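Local coordinates for monosaccharide-transporting ATPase (Actinobacillus succinogenes, PDB 5DTE), which binds D-allose as the solute-binding protein of an ABC transporter, and probably delivers the sugar to its membrane partner for uptake, at residues K155-V168 and Y185-W198. Residues are numbered along the deposited sequence; the frame is centred on the assembly and turned at random.
Sequences KKGNVAILEGIPGV and YPDIKIVASQSANW. With ALL (beta-D-allopyranose), chain E.
Glu163 O is gripped by two backbone amides in succession, Ala196 N at 2.8 Å and, weakly, Asn197 N, so that the end of one parallel strand ties down the start of the loop that leaves its neighbour. The next carbonyl, Gly164 O, accepts a bond from Ser195 OG (2.8 Å), which comes from well above the carbonyl plane; with chi1 at 171° the hydroxyl swings away from the Ser195 amide and out to the neighbouring chain segment. Beyond the strand ends the loop after 188-195 brings Trp198 to the sugar, as in other periplasmic sugar-binding proteins, where the ligand lies in the cleft between two lobes, near the C-terminal ends of their parallel strands. The Trp198 indole is sandwiched: Gly164 CA lies over one face, 3.5 Å from the centroid of the five-membered ring, while C6 of beta-D-allopyranose rests on the opposite face, 3.4 Å from Trp198 CG. Ile165 extends the protein side of this sandwich, its CD1 reaching Trp198 CZ3, and Val168 CG1 meets the ring edge in plane, 3.4 Å from Trp198 CH2.

Behind the pocket, bonding between strands 157-163 and 188-195 runs on through a beta bulge, where Val191 is the extra residue. Val159 CG2 packs on Ile188 CG2 (3.6 Å) and on Ile190 CG1, whereas Ala160 CB touches Ala192 CB on the other face. The strands and connecting helix 169-182, which packs against the Val159, Ile161 and Ile190 side, make a beta-alpha-beta unit; strand 157-163 also pairs with 219-222, and helix 200-213 covers the face bearing Leu162, Ala192 and Gln194.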
loop_
_atom_site.group_PDB
_atom_site.type_symbol
_atom_site.label_atom_id
_atom_site.label_comp_id
_atom_site.label_asym_id
_atom_site.label_seq_id
_atom_site.Cartn_x
_atom_site.Cartn_y
_atom_site.Cartn_z
ATOM N N LYS A 155 22.281 -12.985 -6.035
ATOM C CA LYS A 155 21.545 -14.231 -6.284
ATOM C C LYS A 155 21.711 -15.278 -5.146
ATOM O O LYS A 155 21.381 -16.458 -5.324
ATOM C CB LYS A 155 21.985 -14.828 -7.632
ATOM C CG LYS A 155 21.765 -13.889 -8.836
ATOM C CD LYS A 155 22.540 -14.334 -10.082
ATOM C CE LYS A 155 21.846 -13.890 -11.383
ATOM N NZ LYS A 155 22.708 -13.044 -12.277
ATOM N N LYS A 156 22.192 -14.831 -3.978
ATOM C CA LYS A 156 22.647 -15.729 -2.911
ATOM C C LYS A 156 22.624 -15.047 -1.544
ATOM O O LYS A 156 22.924 -13.853 -1.431
ATOM C CB LYS A 156 24.061 -16.227 -3.216
ATOM C CG LYS A 156 24.614 -17.263 -2.244
ATOM C CD LYS A 156 25.939 -17.872 -2.714
ATOM C CE LYS A 156 26.572 -18.732 -1.620
ATOM N NZ LYS A 156 25.716 -19.905 -1.196
ATOM N N GLY A 157 22.277 -15.806 -0.504
ATOM C CA GLY A 157 22.267 -15.259 0.837
ATOM C C GLY A 157 21.093 -15.751 1.644
ATOM O O GLY A 157 20.417 -16.702 1.245
ATOM N N ASN A 158 20.852 -15.122 2.789
ATOM C CA ASN A 158 19.660 -15.436 3.577
ATOM C C ASN A 158 18.831 -14.181 3.758
ATOM O O ASN A 158 19.355 -13.151 4.179
ATOM C CB ASN A 158 20.023 -16.037 4.942
ATOM C CG ASN A 158 20.929 -17.248 4.824
ATOM O OD1 ASN A 158 20.477 -18.335 4.465
ATOM N ND2 ASN A 158 22.217 -17.069 5.134
ATOM N N VAL A 159 17.543 -14.266 3.433
ATOM C CA VAL A 159 16.657 -13.105 3.504
ATOM C C VAL A 159 15.650 -13.202 4.640
ATOM O O VAL A 159 15.241 -14.305 5.036
ATOM C CB VAL A 159 15.865 -12.907 2.190
ATOM C CG1 VAL A 159 16.779 -12.438 1.055
ATOM C CG2 VAL A 159 15.142 -14.185 1.818
ATOM N N ALA A 160 15.253 -12.035 5.151
ATOM C CA ALA A 160 14.203 -11.949 6.165
ATOM C C ALA A 160 13.093 -11.002 5.729
ATOM O O ALA A 160 13.365 -9.871 5.354
ATOM C CB ALA A 160 14.778 -11.501 7.471
ATOM N N ILE A 161 11.845 -11.466 5.799
ATOM C CA ILE A 161 10.685 -10.673 5.394
ATOM C C ILE A 161 9.983 -9.936 6.545
ATOM O O ILE A 161 9.575 -10.557 7.530
ATOM C CB ILE A 161 9.645 -11.568 4.695
ATOM C CG1 ILE A 161 10.127 -11.922 3.291
ATOM C CG2 ILE A 161 8.276 -10.889 4.637
ATOM C CD1 ILE A 161 9.132 -12.740 2.507
ATOM N N LEU A 162 9.832 -8.618 6.423
ATOM C CA LEU A 162 8.987 -7.876 7.375
ATOM C C LEU A 162 7.596 -7.636 6.761
ATOM O O LEU A 162 7.476 -7.107 5.654
ATOM C CB LEU A 162 9.622 -6.533 7.787
ATOM C CG LEU A 162 10.908 -6.469 8.627
ATOM C CD1 LEU A 162 11.594 -5.132 8.423
ATOM C CD2 LEU A 162 10.693 -6.720 10.131
ATOM N N GLU A 163 6.549 -8.017 7.487
ATOM C CA GLU A 163 5.192 -7.983 6.944
ATOM C C GLU A 163 4.315 -6.940 7.621
ATOM O O GLU A 163 4.668 -6.381 8.664
ATOM C CB GLU A 163 4.539 -9.350 7.088
ATOM C CG GLU A 163 5.534 -10.478 7.061
ATOM C CD GLU A 163 4.974 -11.739 7.657
ATOM O OE1 GLU A 163 3.733 -11.839 7.777
ATOM O OE2 GLU A 163 5.783 -12.613 8.040
ATOM N N GLY A 164 3.161 -6.688 7.019
ATOM C CA GLY A 164 2.250 -5.692 7.539
ATOM C C GLY A 164 1.318 -6.292 8.569
ATOM O O GLY A 164 1.544 -7.419 9.025
ATOM N N ILE A 165 0.291 -5.531 8.949
ATOM C CA ILE A 165 -0.769 -6.045 9.810
ATOM C C ILE A 165 -1.307 -7.336 9.217
ATOM O O ILE A 165 -1.851 -7.322 8.110
ATOM C CB ILE A 165 -1.944 -5.041 9.976
ATOM C CG1 ILE A 165 -1.467 -3.756 10.646
ATOM C CG2 ILE A 165 -3.027 -5.645 10.802
ATOM C CD1 ILE A 165 -2.556 -2.739 10.804
ATOM N N PRO A 166 -1.133 -8.457 9.937
ATOM C CA PRO A 166 -1.641 -9.769 9.509
ATOM C C PRO A 166 -3.070 -9.693 8.960
ATOM O O PRO A 166 -3.930 -9.030 9.559
ATOM C CB PRO A 166 -1.584 -10.600 10.798
ATOM C CG PRO A 166 -0.449 -10.007 11.561
ATOM C CD PRO A 166 -0.424 -8.534 11.228
ATOM N N GLY A 167 -3.305 -10.332 7.817
ATOM C CA GLY A 167 -4.640 -10.403 7.260
ATOM C C GLY A 167 -4.891 -9.516 6.059
ATOM O O GLY A 167 -5.444 -9.987 5.073
ATOM N N VAL A 168 -4.500 -8.244 6.139
ATOM C CA VAL A 168 -4.723 -7.301 5.037
ATOM C C VAL A 168 -4.151 -7.808 3.719
ATOM O O VAL A 168 -2.987 -8.185 3.640
ATOM C CB VAL A 168 -4.114 -5.914 5.323
ATOM C CG1 VAL A 168 -3.757 -5.204 4.013
ATOM C CG2 VAL A 168 -5.076 -5.071 6.145
ATOM N N TYR A 185 15.595 -18.326 -6.729
ATOM C CA TYR A 185 17.006 -18.297 -6.361
ATOM C C TYR A 185 17.297 -19.325 -5.278
ATOM O O TYR A 185 17.241 -18.994 -4.087
ATOM C CB TYR A 185 17.403 -16.893 -5.897
ATOM C CG TYR A 185 17.204 -15.844 -6.966
ATOM C CD1 TYR A 185 18.264 -15.444 -7.775
ATOM C CD2 TYR A 185 15.951 -15.272 -7.188
ATOM C CE1 TYR A 185 18.093 -14.494 -8.764
ATOM C CE2 TYR A 185 15.768 -14.322 -8.179
ATOM C CZ TYR A 185 16.847 -13.941 -8.965
ATOM O OH TYR A 185 16.683 -13.000 -9.948
ATOM N N PRO A 186 17.594 -20.581 -5.687
ATOM C CA PRO A 186 17.853 -21.703 -4.774
ATOM C C PRO A 186 18.965 -21.419 -3.771
ATOM O O PRO A 186 19.073 -22.138 -2.781
ATOM C CB PRO A 186 18.253 -22.839 -5.721
ATOM C CG PRO A 186 17.527 -22.545 -6.966
ATOM C CD PRO A 186 17.578 -21.036 -7.089
ATOM N N ASP A 187 19.770 -20.390 -4.022
ATOM C CA ASP A 187 20.828 -20.001 -3.096
ATOM C C ASP A 187 20.381 -18.863 -2.196
ATOM O O ASP A 187 21.178 -18.328 -1.417
ATOM C CB ASP A 187 22.093 -19.597 -3.848
ATOM C CG ASP A 187 23.030 -20.759 -4.075
ATOM O OD1 ASP A 187 22.780 -21.840 -3.508
ATOM O OD2 ASP A 187 24.030 -20.583 -4.803
ATOM N N ILE A 188 19.113 -18.476 -2.323
ATOM C CA ILE A 188 18.506 -17.590 -1.338
ATOM C C ILE A 188 17.429 -18.328 -0.567
ATOM O O ILE A 188 16.535 -18.962 -1.154
ATOM C CB ILE A 188 17.896 -16.322 -1.948
ATOM C CG1 ILE A 188 18.974 -15.481 -2.655
ATOM C CG2 ILE A 188 17.224 -15.527 -0.845
ATOM C CD1 ILE A 188 18.522 -14.091 -3.151
ATOM N N LYS A 189 17.548 -18.253 0.755
ATOM C CA LYS A 189 16.596 -18.855 1.666
ATOM C C LYS A 189 15.949 -17.809 2.576
ATOM O O LYS A 189 16.639 -17.033 3.259
ATOM C CB LYS A 189 17.272 -19.925 2.522
ATOM C CG LYS A 189 16.319 -20.560 3.511
ATOM C CD LYS A 189 16.947 -21.704 4.261
ATOM C CE LYS A 189 15.873 -22.620 4.819
ATOM N NZ LYS A 189 16.473 -23.667 5.682
ATOM N N ILE A 190 14.619 -17.788 2.574
ATOM C CA ILE A 190 13.862 -17.055 3.577
ATOM C C ILE A 190 14.125 -17.677 4.944
ATOM O O ILE A 190 13.724 -18.802 5.191
ATOM C CB ILE A 190 12.344 -17.069 3.262
ATOM C CG1 ILE A 190 12.056 -16.240 2.006
ATOM C CG2 ILE A 190 11.531 -16.529 4.433
ATOM C CD1 ILE A 190 11.829 -17.056 0.779
ATOM N N VAL A 191 14.822 -16.965 5.830
ATOM C CA VAL A 191 15.114 -17.537 7.144
ATOM C C VAL A 191 14.351 -16.856 8.265
ATOM O O VAL A 191 14.290 -17.371 9.368
ATOM C CB VAL A 191 16.616 -17.480 7.493
ATOM C CG1 VAL A 191 17.438 -18.179 6.429
ATOM C CG2 VAL A 191 17.069 -16.036 7.686
ATOM N N ALA A 192 13.768 -15.701 7.999
ATOM C CA ALA A 192 12.963 -15.051 9.022
ATOM C C ALA A 192 11.774 -14.311 8.403
ATOM O O ALA A 192 11.904 -13.616 7.399
ATOM C CB ALA A 192 13.827 -14.113 9.840
ATOM N N SER A 193 10.605 -14.499 8.988
ATOM C CA SER A 193 9.453 -13.697 8.621
ATOM C C SER A 193 8.661 -13.286 9.850
ATOM O O SER A 193 8.173 -14.123 10.609
ATOM C CB SER A 193 8.548 -14.441 7.664
ATOM O OG SER A 193 7.516 -13.577 7.251
ATOM N N GLN A 194 8.528 -11.984 10.033
ATOM C CA GLN A 194 7.906 -11.429 11.221
ATOM C C GLN A 194 7.116 -10.193 10.822
ATOM O O GLN A 194 7.578 -9.385 10.016
ATOM C CB GLN A 194 8.969 -11.097 12.271
ATOM C CG GLN A 194 8.453 -10.904 13.687
ATOM C CD GLN A 194 9.542 -11.127 14.736
ATOM O OE1 GLN A 194 10.457 -11.940 14.541
ATOM N NE2 GLN A 194 9.449 -10.404 15.852
ATOM N N SER A 195 5.910 -10.062 11.351
ATOM C CA SER A 195 5.119 -8.862 11.116
ATOM C C SER A 195 5.615 -7.662 11.923
ATOM O O SER A 195 5.847 -7.757 13.137
ATOM C CB SER A 195 3.655 -9.119 11.445
ATOM O OG SER A 195 2.925 -7.918 11.407
ATOM N N ALA A 196 5.776 -6.529 11.245
ATOM C CA ALA A 196 6.063 -5.296 11.947
ATOM C C ALA A 196 4.903 -4.311 11.826
ATOM O O ALA A 196 5.030 -3.156 12.229
ATOM C CB ALA A 196 7.336 -4.686 11.439
ATOM N N ASN A 197 3.784 -4.781 11.274
ATOM C CA ASN A 197 2.502 -4.045 11.264
ATOM C C ASN A 197 2.484 -2.687 10.566
ATOM O O ASN A 197 1.610 -1.866 10.869
ATOM C CB ASN A 197 1.997 -3.839 12.699
ATOM C CG ASN A 197 1.557 -5.133 13.355
ATOM O OD1 ASN A 197 0.480 -5.648 13.055
ATOM N ND2 ASN A 197 2.390 -5.668 14.252
ATOM N N TRP A 198 3.442 -2.466 9.654
ATOM C CA TRP A 198 3.556 -1.252 8.827
ATOM C C TRP A 198 4.151 -0.041 9.550
ATOM O O TRP A 198 4.257 1.037 8.957
ATOM C CB TRP A 198 2.193 -0.847 8.245
ATOM C CG TRP A 198 1.647 -1.773 7.192
ATOM C CD1 TRP A 198 2.338 -2.425 6.191
ATOM C CD2 TRP A 198 0.291 -2.159 7.052
ATOM N NE1 TRP A 198 1.475 -3.175 5.429
ATOM C CE2 TRP A 198 0.215 -3.036 5.945
ATOM C CE3 TRP A 198 -0.872 -1.847 7.754
ATOM C CZ2 TRP A 198 -0.980 -3.596 5.534
ATOM C CZ3 TRP A 198 -2.055 -2.398 7.343
ATOM C CH2 TRP A 198 -2.103 -3.266 6.244
HETATM C C1 ALL E . -1.230 -0.422 2.304
HETATM C C2 ALL E . -0.832 0.617 1.273
HETATM C C3 ALL E . 0.438 1.300 1.618
HETATM C C4 ALL E . 0.482 1.746 3.047
HETATM C C5 ALL E . 0.240 0.532 3.928
HETATM C C6 ALL E . 0.451 0.791 5.384
HETATM O O1 ALL E . -2.512 -0.872 2.093
HETATM O O2 ALL E . -0.647 -0.066 0.014
HETATM O O3 ALL E . 1.542 0.365 1.412
HETATM O O4 ALL E . 1.756 2.337 3.341
HETATM O O5 ALL E . -1.134 0.106 3.697
HETATM O O6 ALL E . -0.609 1.584 5.875
#